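Local coordinates for putative glycosyltransferase (Mannosyltransferase) involved in glycosylating the PBCV-1 major capsid protein (Paramecium bursaria Chlorella virus 1, PDB 2P6W) that probably transfers a sugar from a nucleotide-sugar donor during glycosylation of the viral major capsid protein, its N-terminal domain binding manganese and UDP-glucose, at residues Ser81-Asn86 against Ala191-Met196; His108-Ala113 against Tyr175-Ile180; Tyr41-Glu46 against His56-Trp61; Ile120-Lys125 against Tyr152-Val157. One frame throughout, in Å; residues are numbered along the deposited sequence.

Contact 1 of 4, residues Ser81-Asn86 against Ala191-Met196. With MN (manganese (II) ion), chain B.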
# COMPACT_ATOMS: atom_id res chain seq x y z
N SER A 81 -6.09 -1.36 -3.60
CA SER A 81 -6.60 -1.80 -4.90
C SER A 81 -6.88 -0.65 -5.86
O SER A 81 -7.15 -0.87 -7.05
CB SER A 81 -7.86 -2.67 -4.73
OG SER A 81 -8.84 -1.96 -3.98
N ASP A 82 -6.77 0.59 -5.37
CA ASP A 82 -6.92 1.76 -6.22
C ASP A 82 -5.53 2.34 -6.62
O ASP A 82 -5.41 3.47 -7.09
CB ASP A 82 -7.81 2.79 -5.56
CG ASP A 82 -7.54 2.93 -4.07
OD1 ASP A 82 -8.25 2.29 -3.26
OD2 ASP A 82 -6.61 3.68 -3.70
N VAL A 83 -4.49 1.52 -6.45
CA VAL A 83 -3.14 1.90 -6.90
C VAL A 83 -2.76 1.01 -8.09
O VAL A 83 -3.07 -0.18 -8.09
CB VAL A 83 -2.10 1.72 -5.75
CG1 VAL A 83 -0.69 1.89 -6.29
CG2 VAL A 83 -2.35 2.72 -4.62
N TYR A 84 -2.12 1.57 -9.11
CA TYR A 84 -1.65 0.70 -10.19
C TYR A 84 -0.21 1.01 -10.58
O TYR A 84 0.37 1.99 -10.12
CB TYR A 84 -2.56 0.78 -11.40
CG TYR A 84 -2.60 2.14 -12.06
CD1 TYR A 84 -1.77 2.44 -13.14
CD2 TYR A 84 -3.51 3.11 -11.63
CE1 TYR A 84 -1.82 3.69 -13.75
CE2 TYR A 84 -3.57 4.36 -12.23
CZ TYR A 84 -2.72 4.65 -13.30
OH TYR A 84 -2.78 5.88 -13.90
N VAL A 85 0.36 0.14 -11.40
CA VAL A 85 1.70 0.34 -11.90
C VAL A 85 1.60 1.14 -13.20
O VAL A 85 0.92 0.72 -14.14
CB VAL A 85 2.40 -1.01 -12.12
CG1 VAL A 85 3.73 -0.80 -12.80
CG2 VAL A 85 2.61 -1.75 -10.78
N ASN A 86 2.27 2.28 -13.24
CA ASN A 86 2.36 3.10 -14.46
C ASN A 86 3.00 2.29 -15.61
O ASN A 86 4.17 1.93 -15.52
CB ASN A 86 3.22 4.33 -14.16
CG ASN A 86 3.45 5.21 -15.38
OD1 ASN A 86 2.83 5.04 -16.42
ND2 ASN A 86 4.37 6.16 -15.24
N ALA A 191 5.73 8.39 -12.64
CA ALA A 191 5.60 7.62 -11.40
C ALA A 191 5.81 6.13 -11.65
O ALA A 191 5.74 5.68 -12.79
CB ALA A 191 4.21 7.86 -10.79
N LEU A 192 6.06 5.37 -10.59
CA LEU A 192 5.95 3.93 -10.65
C LEU A 192 4.55 3.54 -10.19
O LEU A 192 3.83 2.87 -10.92
CB LEU A 192 6.99 3.25 -9.75
CG LEU A 192 6.87 1.72 -9.69
CD1 LEU A 192 7.04 1.09 -11.10
CD2 LEU A 192 7.93 1.19 -8.69
N PHE A 193 4.18 3.95 -8.97
CA PHE A 193 2.84 3.65 -8.41
C PHE A 193 1.93 4.87 -8.44
O PHE A 193 2.23 5.90 -7.85
CB PHE A 193 2.97 3.12 -6.96
CG PHE A 193 3.76 1.84 -6.86
CD1 PHE A 193 3.48 0.78 -7.72
CD2 PHE A 193 4.78 1.70 -5.93
CE1 PHE A 193 4.20 -0.42 -7.64
CE2 PHE A 193 5.50 0.52 -5.84
CZ PHE A 193 5.21 -0.54 -6.71
N VAL A 194 0.81 4.73 -9.16
CA VAL A 194 -0.13 5.82 -9.33
C VAL A 194 -1.35 5.52 -8.46
O VAL A 194 -1.91 4.43 -8.51
CB VAL A 194 -0.55 5.96 -10.81
CG1 VAL A 194 -1.58 7.07 -10.97
CG2 VAL A 194 0.68 6.23 -11.69
N HIS A 195 -1.79 6.49 -7.66
CA HIS A 195 -2.77 6.20 -6.63
C HIS A 195 -4.08 6.98 -6.90
O HIS A 195 -4.09 8.20 -6.84
CB HIS A 195 -2.18 6.52 -5.26
CG HIS A 195 -3.08 6.24 -4.10
ND1 HIS A 195 -2.73 6.54 -2.79
CD2 HIS A 195 -4.32 5.68 -4.04
CE1 HIS A 195 -3.72 6.17 -1.98
NE2 HIS A 195 -4.69 5.66 -2.71
N MET A 196 -5.13 6.26 -7.26
CA MET A 196 -6.43 6.90 -7.52
C MET A 196 -7.18 7.17 -6.21
O MET A 196 -8.28 6.66 -5.98
CB MET A 196 -7.27 6.02 -8.46
CG MET A 196 -6.62 5.72 -9.81
SD MET A 196 -7.67 4.62 -10.80
CE MET A 196 -7.63 3.13 -9.80
MN MN B . -6.38 4.38 -1.77
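The ring of Tyr84 lies over Val194, whose CB sits under one ring face toward its rim, 3.8 Å from the centroid, in a CH-pi contact. CG1 of the same valine reaches further along, 3.4 Å from Tyr84 OH. The tyrosine folds back over the neighbouring strand because its CG stands between the backbone N and the carbonyl carbon (chi1 64°). At the ring edge comes Met196 CG, with the sulfur oblique to the ring in a Met-aromatic contact, and Met208 of helix 201-210 also touches the tyrosine side chain. Tyr84 and Val194 form a hydrogen-bonded antiparallel pair, joined by Tyr84 N to Val194 O and the return bond from Val194 N; Met196 N to Asp82 O and Asn86 N to Leu192 O continue the pairing at its two ends. On the other side of this small sheet, Val83 CG2 covers a face of the His195 imidazole, and Val85 CG2 meets the edge of Phe193. The pairing brings together the metal ligands of a GT-A domain: Asp82 is the second aspartate of the DxD sequence, and the strand 193-195 supplies the histidine. Asp82 OD2 binds manganese at 2.1 Å and His195 NE2 at 2.3 Å, with carboxylate and imidazole nearly coplanar (17° between planes). Asp80 is a further protein ligand of the ion. The other imidazole nitrogen, ND1, is hydrogen-bonded to Asn178 OD1, so bonds at both nitrogens hold the ring's rotation. At the far end, Asn86 ND2 donates to Ala191 O at 2.8 Å, close to its own amide plane.

Contact 2 of 4, residues His108-Ala113 against Tyr175-Ile180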
# COMPACT_ATOMS: atom_id res chain seq x y z
N HIS A 108 8.86 2.11 5.26
CA HIS A 108 8.97 3.24 4.36
C HIS A 108 7.56 3.71 4.03
O HIS A 108 6.72 2.90 3.60
CB HIS A 108 9.69 2.84 3.07
CG HIS A 108 11.15 2.62 3.27
ND1 HIS A 108 11.69 1.38 3.54
CD2 HIS A 108 12.18 3.49 3.29
CE1 HIS A 108 12.99 1.50 3.71
NE2 HIS A 108 13.32 2.76 3.55
N THR A 109 7.28 4.99 4.29
CA THR A 109 5.97 5.58 4.05
C THR A 109 6.12 6.87 3.25
O THR A 109 7.24 7.30 2.95
CB THR A 109 5.23 5.86 5.41
OG1 THR A 109 6.05 6.73 6.20
CG2 THR A 109 4.99 4.54 6.13
N PHE A 110 4.99 7.48 2.90
CA PHE A 110 4.96 8.62 1.98
C PHE A 110 4.03 9.69 2.47
O PHE A 110 2.93 9.39 2.94
CB PHE A 110 4.58 8.15 0.56
CG PHE A 110 5.43 7.03 0.11
CD1 PHE A 110 6.68 7.28 -0.44
CD2 PHE A 110 5.05 5.71 0.35
CE1 PHE A 110 7.53 6.24 -0.78
CE2 PHE A 110 5.88 4.66 0.02
CZ PHE A 110 7.14 4.92 -0.55
N HIS A 111 4.47 10.95 2.37
CA HIS A 111 3.59 12.04 2.71
C HIS A 111 2.65 12.36 1.56
O HIS A 111 2.75 11.77 0.47
CB HIS A 111 4.38 13.28 3.17
CG HIS A 111 5.10 14.01 2.08
ND1 HIS A 111 4.46 14.83 1.19
CD2 HIS A 111 6.43 14.09 1.78
CE1 HIS A 111 5.34 15.36 0.36
NE2 HIS A 111 6.55 14.94 0.71
N GLU A 112 1.70 13.26 1.82
CA GLU A 112 0.73 13.69 0.78
C GLU A 112 0.58 15.21 0.81
O GLU A 112 -0.48 15.74 0.53
CB GLU A 112 -0.63 12.99 0.96
CG GLU A 112 -1.25 13.06 2.37
CD GLU A 112 -2.67 12.50 2.44
OE1 GLU A 112 -3.03 11.68 1.57
OE2 GLU A 112 -3.40 12.89 3.37
N ALA A 113 1.69 15.90 1.08
CA ALA A 113 1.68 17.35 1.22
C ALA A 113 1.85 18.07 -0.11
O ALA A 113 2.43 17.52 -1.03
CB ALA A 113 2.80 17.78 2.16
N TYR A 175 6.15 11.36 -4.95
CA TYR A 175 5.96 11.68 -6.37
C TYR A 175 6.07 10.49 -7.31
O TYR A 175 5.41 10.48 -8.35
CB TYR A 175 6.89 12.81 -6.84
CG TYR A 175 6.86 13.98 -5.90
CD1 TYR A 175 5.65 14.55 -5.49
CD2 TYR A 175 8.05 14.49 -5.37
CE1 TYR A 175 5.63 15.62 -4.59
CE2 TYR A 175 8.04 15.56 -4.49
CZ TYR A 175 6.82 16.12 -4.10
OH TYR A 175 6.81 17.18 -3.21
N THR A 176 6.88 9.50 -6.94
CA THR A 176 7.02 8.31 -7.77
C THR A 176 6.36 7.07 -7.16
O THR A 176 5.94 6.19 -7.92
CB THR A 176 8.48 7.97 -8.06
OG1 THR A 176 9.18 7.76 -6.83
CG2 THR A 176 9.15 9.09 -8.87
N LEU A 177 6.30 6.98 -5.83
CA LEU A 177 5.84 5.75 -5.18
C LEU A 177 4.43 5.78 -4.55
O LEU A 177 3.90 4.74 -4.18
CB LEU A 177 6.87 5.22 -4.18
CG LEU A 177 8.17 4.77 -4.86
CD1 LEU A 177 9.28 4.63 -3.84
CD2 LEU A 177 8.01 3.45 -5.64
N ASN A 178 3.86 6.96 -4.41
CA ASN A 178 2.46 7.05 -3.97
C ASN A 178 1.88 8.29 -4.65
O ASN A 178 1.51 9.27 -4.01
CB ASN A 178 2.36 7.12 -2.45
CG ASN A 178 0.94 6.93 -1.94
OD1 ASN A 178 -0.03 6.94 -2.71
ND2 ASN A 178 0.80 6.73 -0.62
N CYS A 179 1.86 8.23 -5.98
CA CYS A 179 1.57 9.41 -6.77
C CYS A 179 0.07 9.59 -6.93
O CYS A 179 -0.55 9.09 -7.88
CB CYS A 179 2.29 9.34 -8.12
SG CYS A 179 2.13 10.90 -9.00
N ILE A 180 -0.52 10.29 -5.96
CA ILE A 180 -1.95 10.58 -5.96
C ILE A 180 -2.33 11.37 -7.21
O ILE A 180 -1.75 12.43 -7.50
CB ILE A 180 -2.34 11.34 -4.66
CG1 ILE A 180 -2.14 10.42 -3.44
CG2 ILE A 180 -3.78 11.84 -4.73
CD1 ILE A 180 -2.28 11.12 -2.09
O HOH W 1 0.87 10.04 -1.12
O HOH W 2 4.57 18.36 -2.57
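Phe110 reaches from the end of strand 107-110 onto Leu177 and Asn178, in the loop before strand 179-180. Its CB lies 3.9 Å from Asn178 CB, and CG and CD2 remain beside that same methylene. Farther out, CE1 comes within 3.6 Å of Leu177 CB, with CZ next to it; both atoms also touch Leu177 CD1. The ring takes this course because CG stands anti to the carbonyl carbon (chi1 -52°). The ring and the Asn178 amide are steeply inclined, 83° between planes, and the amide turns elsewhere: OD1 is taken up by His195, whose NE2 binds manganese, while ND2 donates to Asn121 OD1. The contact thus backs the second shell of the metal site in this GT-A domain, linking its large sheet to the small one that contains strand 179-180. Beyond the strand end, Ile180 CD1 touches Glu112 CB and lies 3.8 Å from Glu112 OE1, an oxygen bonded to Asn121 ND2; OE2 accepts from Ser117 N and Tyr118 N. Two waters bridge the segments. One donates to both His111 O and Asn178 O, the other donates to Ala113 O and lies 2.6 Å from Tyr175 OH. His111 ND1 accepts from Ala113 N in the ring plane, and its NE2 pairs with Asp173. Direct contact is therefore carried mainly by carbon, while water makes the polar links between the segments.

Contact 3 of 4, residues Tyr41-Glu46 against His56-Trp61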
# COMPACT_ATOMS: atom_id res chain seq x y z
N TYR A 41 0.83 -11.46 -3.60
CA TYR A 41 -0.26 -12.03 -2.81
C TYR A 41 -1.48 -11.16 -2.96
O TYR A 41 -1.41 -9.95 -2.75
CB TYR A 41 0.08 -12.16 -1.30
CG TYR A 41 -1.07 -12.82 -0.59
CD1 TYR A 41 -1.17 -14.21 -0.55
CD2 TYR A 41 -2.11 -12.07 -0.06
CE1 TYR A 41 -2.26 -14.84 0.03
CE2 TYR A 41 -3.21 -12.68 0.54
CZ TYR A 41 -3.28 -14.08 0.56
OH TYR A 41 -4.36 -14.72 1.12
N TYR A 42 -2.62 -11.78 -3.31
CA TYR A 42 -3.86 -11.01 -3.48
C TYR A 42 -5.02 -11.63 -2.71
O TYR A 42 -5.35 -12.80 -2.93
CB TYR A 42 -4.21 -10.96 -4.97
CG TYR A 42 -5.23 -9.91 -5.32
CD1 TYR A 42 -4.86 -8.57 -5.43
CD2 TYR A 42 -6.56 -10.25 -5.58
CE1 TYR A 42 -5.82 -7.58 -5.76
CE2 TYR A 42 -7.50 -9.30 -5.93
CZ TYR A 42 -7.13 -7.97 -6.02
OH TYR A 42 -8.06 -7.01 -6.37
N GLU A 43 -5.62 -10.86 -1.80
CA GLU A 43 -6.72 -11.37 -0.99
C GLU A 43 -8.06 -11.15 -1.70
O GLU A 43 -8.48 -10.02 -1.91
CB GLU A 43 -6.71 -10.70 0.37
CG GLU A 43 -7.75 -11.28 1.36
CD GLU A 43 -7.38 -12.70 1.83
OE1 GLU A 43 -6.16 -12.98 1.97
OE2 GLU A 43 -8.30 -13.51 2.05
N GLU A 44 -8.71 -12.25 -2.05
CA GLU A 44 -9.98 -12.18 -2.78
C GLU A 44 -11.18 -12.47 -1.88
O GLU A 44 -12.32 -12.40 -2.34
CB GLU A 44 -9.99 -13.18 -3.95
CG GLU A 44 -9.05 -12.87 -5.09
CD GLU A 44 -8.98 -14.01 -6.10
OE1 GLU A 44 -10.06 -14.55 -6.47
OE2 GLU A 44 -7.87 -14.38 -6.53
N SER A 45 -10.94 -12.82 -0.62
CA SER A 45 -12.03 -13.16 0.30
C SER A 45 -12.86 -11.95 0.69
O SER A 45 -12.34 -10.83 0.73
CB SER A 45 -11.48 -13.81 1.57
OG SER A 45 -10.72 -12.87 2.32
N GLU A 46 -14.14 -12.19 0.95
CA GLU A 46 -15.01 -11.17 1.53
C GLU A 46 -14.67 -10.98 3.01
O GLU A 46 -14.63 -11.95 3.76
CB GLU A 46 -16.48 -11.60 1.38
CG GLU A 46 -17.48 -10.62 2.00
CD GLU A 46 -18.92 -10.95 1.66
OE1 GLU A 46 -19.20 -12.06 1.16
OE2 GLU A 46 -19.78 -10.07 1.90
N HIS A 56 -10.49 -0.62 6.37
CA HIS A 56 -9.20 0.05 6.21
C HIS A 56 -8.09 -0.75 6.91
O HIS A 56 -6.99 -0.91 6.36
CB HIS A 56 -9.26 1.46 6.76
CG HIS A 56 -8.06 2.27 6.41
ND1 HIS A 56 -6.88 2.21 7.12
CD2 HIS A 56 -7.84 3.12 5.38
CE1 HIS A 56 -5.99 3.01 6.57
NE2 HIS A 56 -6.54 3.58 5.50
N PHE A 57 -8.39 -1.28 8.10
CA PHE A 57 -7.39 -2.02 8.87
C PHE A 57 -7.04 -3.36 8.25
O PHE A 57 -6.02 -3.95 8.61
CB PHE A 57 -7.88 -2.26 10.29
CG PHE A 57 -7.55 -1.16 11.25
CD1 PHE A 57 -6.32 -1.16 11.93
CD2 PHE A 57 -8.47 -0.14 11.52
CE1 PHE A 57 -6.00 -0.16 12.83
CE2 PHE A 57 -8.15 0.88 12.44
CZ PHE A 57 -6.91 0.85 13.10
N ARG A 58 -7.88 -3.85 7.34
CA ARG A 58 -7.70 -5.21 6.81
C ARG A 58 -6.31 -5.47 6.21
O ARG A 58 -5.83 -6.60 6.25
CB ARG A 58 -8.80 -5.60 5.82
CG ARG A 58 -8.90 -7.11 5.66
CD ARG A 58 -10.17 -7.55 4.99
NE ARG A 58 -10.44 -8.97 5.25
CZ ARG A 58 -10.58 -9.90 4.32
NH1 ARG A 58 -10.53 -9.59 3.04
NH2 ARG A 58 -10.82 -11.16 4.67
N ARG A 59 -5.66 -4.44 5.66
CA ARG A 59 -4.29 -4.58 5.13
C ARG A 59 -3.31 -5.20 6.16
O ARG A 59 -2.39 -5.93 5.79
CB ARG A 59 -3.77 -3.24 4.65
CG ARG A 59 -3.62 -2.22 5.73
CD ARG A 59 -3.47 -0.82 5.12
NE ARG A 59 -4.76 -0.37 4.64
CZ ARG A 59 -4.95 0.64 3.81
NH1 ARG A 59 -3.90 1.32 3.35
NH2 ARG A 59 -6.18 0.97 3.42
N SER A 60 -3.51 -4.89 7.44
CA SER A 60 -2.62 -5.39 8.50
C SER A 60 -2.94 -6.83 8.90
O SER A 60 -2.18 -7.47 9.64
CB SER A 60 -2.66 -4.46 9.72
OG SER A 60 -2.19 -3.17 9.36
N TRP A 61 -4.09 -7.33 8.42
CA TRP A 61 -4.42 -8.74 8.52
C TRP A 61 -3.91 -9.48 7.28
O TRP A 61 -3.33 -10.58 7.40
CB TRP A 61 -5.94 -8.91 8.69
CG TRP A 61 -6.42 -10.33 8.80
CD1 TRP A 61 -6.49 -11.08 9.94
CD2 TRP A 61 -6.90 -11.16 7.74
NE1 TRP A 61 -6.99 -12.33 9.65
CE2 TRP A 61 -7.23 -12.41 8.30
CE3 TRP A 61 -7.04 -10.98 6.35
CZ2 TRP A 61 -7.73 -13.47 7.54
CZ3 TRP A 61 -7.55 -12.03 5.59
CH2 TRP A 61 -7.88 -13.26 6.19
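Arg58 meets Ser45 edge-on: NH2 donates to Ser45 OG at 2.9 Å, with the hydroxyl only 7° out of the guanidinium plane. This bond ties the residues after strand 39-43, an outermost strand of the large sheet in the GT-A domain, to segment 56-61, where helices 52-57 and 59-69 follow each other. NH1 adds two weak bonds, to Ser45 O and, longer, to Ser45 OG. The arginine spans the distance with a chain extended from CG to NE, while one face of its guanidinium lies against the backbone carbon of Glu46. Glu43 comes in from another direction. Its CG is 3.7 Å from Arg58 NH1, and its carboxylate stands nearly perpendicular to the guanidinium, 85° between planes. With OE2 4.3 Å from Arg58 NH2 and well out of the guanidinium plane, the attraction is one of charge alone. The same carboxylate meets the edge of the Trp61 ring, where CD approaches CZ3 at 3.8 Å.

The next shell sets the position of this carboxylate. Tyr41 OH donates to OE1 on its syn side, and Gln65 NE2 of helix 59-69 also bonds to OE1. Trp61 in turn meets the ring of Trp139. Arg59, part of the UDP-glucose site, takes no part in the contact; its NE donates to His56 O and its NH1 forms a salt bridge with Asp80. Ser45 OG ties the two first-shell residues together: besides receiving the arginine, it donates to Glu43 OE2 at 2.5 Å, using the anti lone pair of that oxygen.

Contact 4 of 4, residues Ile120-Lys125 against Tyr152-Val157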
# COMPACT_ATOMS: atom_id res chain seq x y z
N ILE A 120 0.97 11.13 6.60
CA ILE A 120 1.35 10.04 5.69
C ILE A 120 0.11 9.49 4.99
O ILE A 120 -1.02 9.58 5.51
CB ILE A 120 2.13 8.88 6.40
CG1 ILE A 120 1.30 8.25 7.53
CG2 ILE A 120 3.45 9.39 6.95
CD1 ILE A 120 1.91 6.98 8.15
N ASN A 121 0.33 8.92 3.80
CA ASN A 121 -0.74 8.21 3.11
C ASN A 121 -0.30 6.76 2.93
O ASN A 121 0.68 6.50 2.21
CB ASN A 121 -1.00 8.88 1.76
CG ASN A 121 -2.09 8.19 0.98
OD1 ASN A 121 -1.96 7.02 0.61
ND2 ASN A 121 -3.14 8.94 0.66
N THR A 122 -1.01 5.84 3.58
CA THR A 122 -0.57 4.44 3.63
C THR A 122 -1.18 3.57 2.54
O THR A 122 -1.18 2.34 2.64
CB THR A 122 -0.83 3.81 5.02
OG1 THR A 122 -2.20 4.00 5.39
CG2 THR A 122 0.11 4.42 6.09
N GLY A 123 -1.66 4.22 1.46
CA GLY A 123 -2.13 3.49 0.28
C GLY A 123 -1.00 2.71 -0.38
O GLY A 123 -1.23 1.76 -1.13
N VAL A 124 0.23 3.15 -0.11
CA VAL A 124 1.47 2.44 -0.48
C VAL A 124 2.34 2.42 0.77
O VAL A 124 2.62 3.49 1.33
CB VAL A 124 2.24 3.18 -1.60
CG1 VAL A 124 3.50 2.41 -1.95
CG2 VAL A 124 1.36 3.31 -2.86
N LYS A 125 2.74 1.23 1.22
CA LYS A 125 3.42 1.10 2.52
C LYS A 125 4.35 -0.10 2.47
O LYS A 125 3.90 -1.23 2.21
CB LYS A 125 2.38 0.90 3.65
CG LYS A 125 2.97 0.71 5.03
CD LYS A 125 1.88 0.49 6.10
CE LYS A 125 1.20 -0.87 5.98
NZ LYS A 125 0.42 -1.20 7.26
N TYR A 152 -7.77 5.67 10.65
CA TYR A 152 -7.71 4.21 10.90
C TYR A 152 -6.28 3.67 10.93
O TYR A 152 -5.49 4.12 11.76
CB TYR A 152 -8.60 3.44 9.90
CG TYR A 152 -9.97 4.04 9.76
CD1 TYR A 152 -10.79 4.19 10.85
CD2 TYR A 152 -10.44 4.45 8.50
CE1 TYR A 152 -12.07 4.73 10.72
CE2 TYR A 152 -11.72 5.00 8.36
CZ TYR A 152 -12.52 5.13 9.48
OH TYR A 152 -13.78 5.68 9.35
N GLU A 153 -5.93 2.69 10.10
CA GLU A 153 -4.57 2.12 10.13
C GLU A 153 -3.54 3.20 9.85
O GLU A 153 -2.40 3.13 10.32
CB GLU A 153 -4.43 0.96 9.13
CG GLU A 153 -2.99 0.51 8.82
CD GLU A 153 -2.35 1.29 7.67
OE1 GLU A 153 -3.01 2.21 7.12
OE2 GLU A 153 -1.19 0.98 7.30
N GLN A 154 -3.93 4.20 9.07
CA GLN A 154 -2.99 5.26 8.71
C GLN A 154 -2.60 6.08 9.93
O GLN A 154 -1.43 6.42 10.13
CB GLN A 154 -3.66 6.14 7.66
CG GLN A 154 -2.81 7.25 7.13
CD GLN A 154 -3.46 7.89 5.92
OE1 GLN A 154 -3.39 7.35 4.82
NE2 GLN A 154 -4.09 9.04 6.11
N LYS A 155 -3.59 6.40 10.77
CA LYS A 155 -3.35 7.09 12.02
C LYS A 155 -2.61 6.18 13.01
O LYS A 155 -1.75 6.64 13.77
CB LYS A 155 -4.69 7.55 12.63
CG LYS A 155 -4.55 8.07 14.06
CD LYS A 155 -5.64 9.07 14.46
CE LYS A 155 -7.04 8.52 14.29
NZ LYS A 155 -8.01 9.60 14.71
N THR A 156 -2.91 4.88 12.98
CA THR A 156 -2.29 3.95 13.92
C THR A 156 -0.80 3.82 13.62
O THR A 156 0.04 3.83 14.52
CB THR A 156 -2.97 2.59 13.88
OG1 THR A 156 -4.38 2.80 14.09
CG2 THR A 156 -2.38 1.66 14.95
N VAL A 157 -0.46 3.68 12.34
CA VAL A 157 0.94 3.65 11.97
C VAL A 157 1.65 4.94 12.40
O VAL A 157 2.69 4.90 13.06
CB VAL A 157 1.11 3.39 10.44
CG1 VAL A 157 2.55 3.67 9.99
CG2 VAL A 157 0.74 1.97 10.12
O HOH W 3 -4.48 4.70 4.10
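The backbone of segment 120-125 passes the first turn of helix 153-164 most closely where Thr122 faces Gln154, their CA atoms 5.7 Å apart. In this GT-A domain the helix start is thereby joined to residues 120-123, just before strand 124-128 and shaped by an Asx turn in which Asn121 OD1 accepts from Gly123 N. Gln154 extends across these residues, and its OE1 accepts from Thr122 N at 3.1 Å, the donor tilted 29° from the carbonyl plane. A water donates both to this oxygen and to Thr122 OG1. The threonine hydroxyl in turn donates to Glu153 OE1 at 2.6 Å, on the syn lone pair. A bend at chi2 (-88°) brings the glutamate carboxylate between Thr122 and Lys125, which approach different oxygens. Glu135 gives Lys125 NZ a second salt bridge, so the buried ammonium lies between two carboxylates, which would probably favour its charged form. One turn further along the helix, Ile120 CD1 packs on Val157 CG1 at 3.8 Å. The Lys125 salt bridge closes the other side of the carboxylate: NZ meets Glu153 OE2 at 2.7 Å, on the anti side and 18° out of plane.

Contacts 1, 2 and 4 meet beside the manganese site. His195 ND1 of contact 1 lies 2.7 Å from Asn178 OD1 of contact 2, a probable hydrogen bond, and its CE1 packs 3.2 Å from Asn121 OD1 of contact 4. Strands 193-195 and 179-180 are neighbours in the small sheet, just as strands 107-110 and 124-128 are in the large one, where Phe110 O and Asn121 N are 2.8 Å apart. Contact 3 stands apart from contact 1, about 18 Å between centres, yet touches contact 4: Arg59 NH1 is 3.0 Å from Thr122 O. Through Arg59 and Asp80, that side too adjoins the UDP-glucose site.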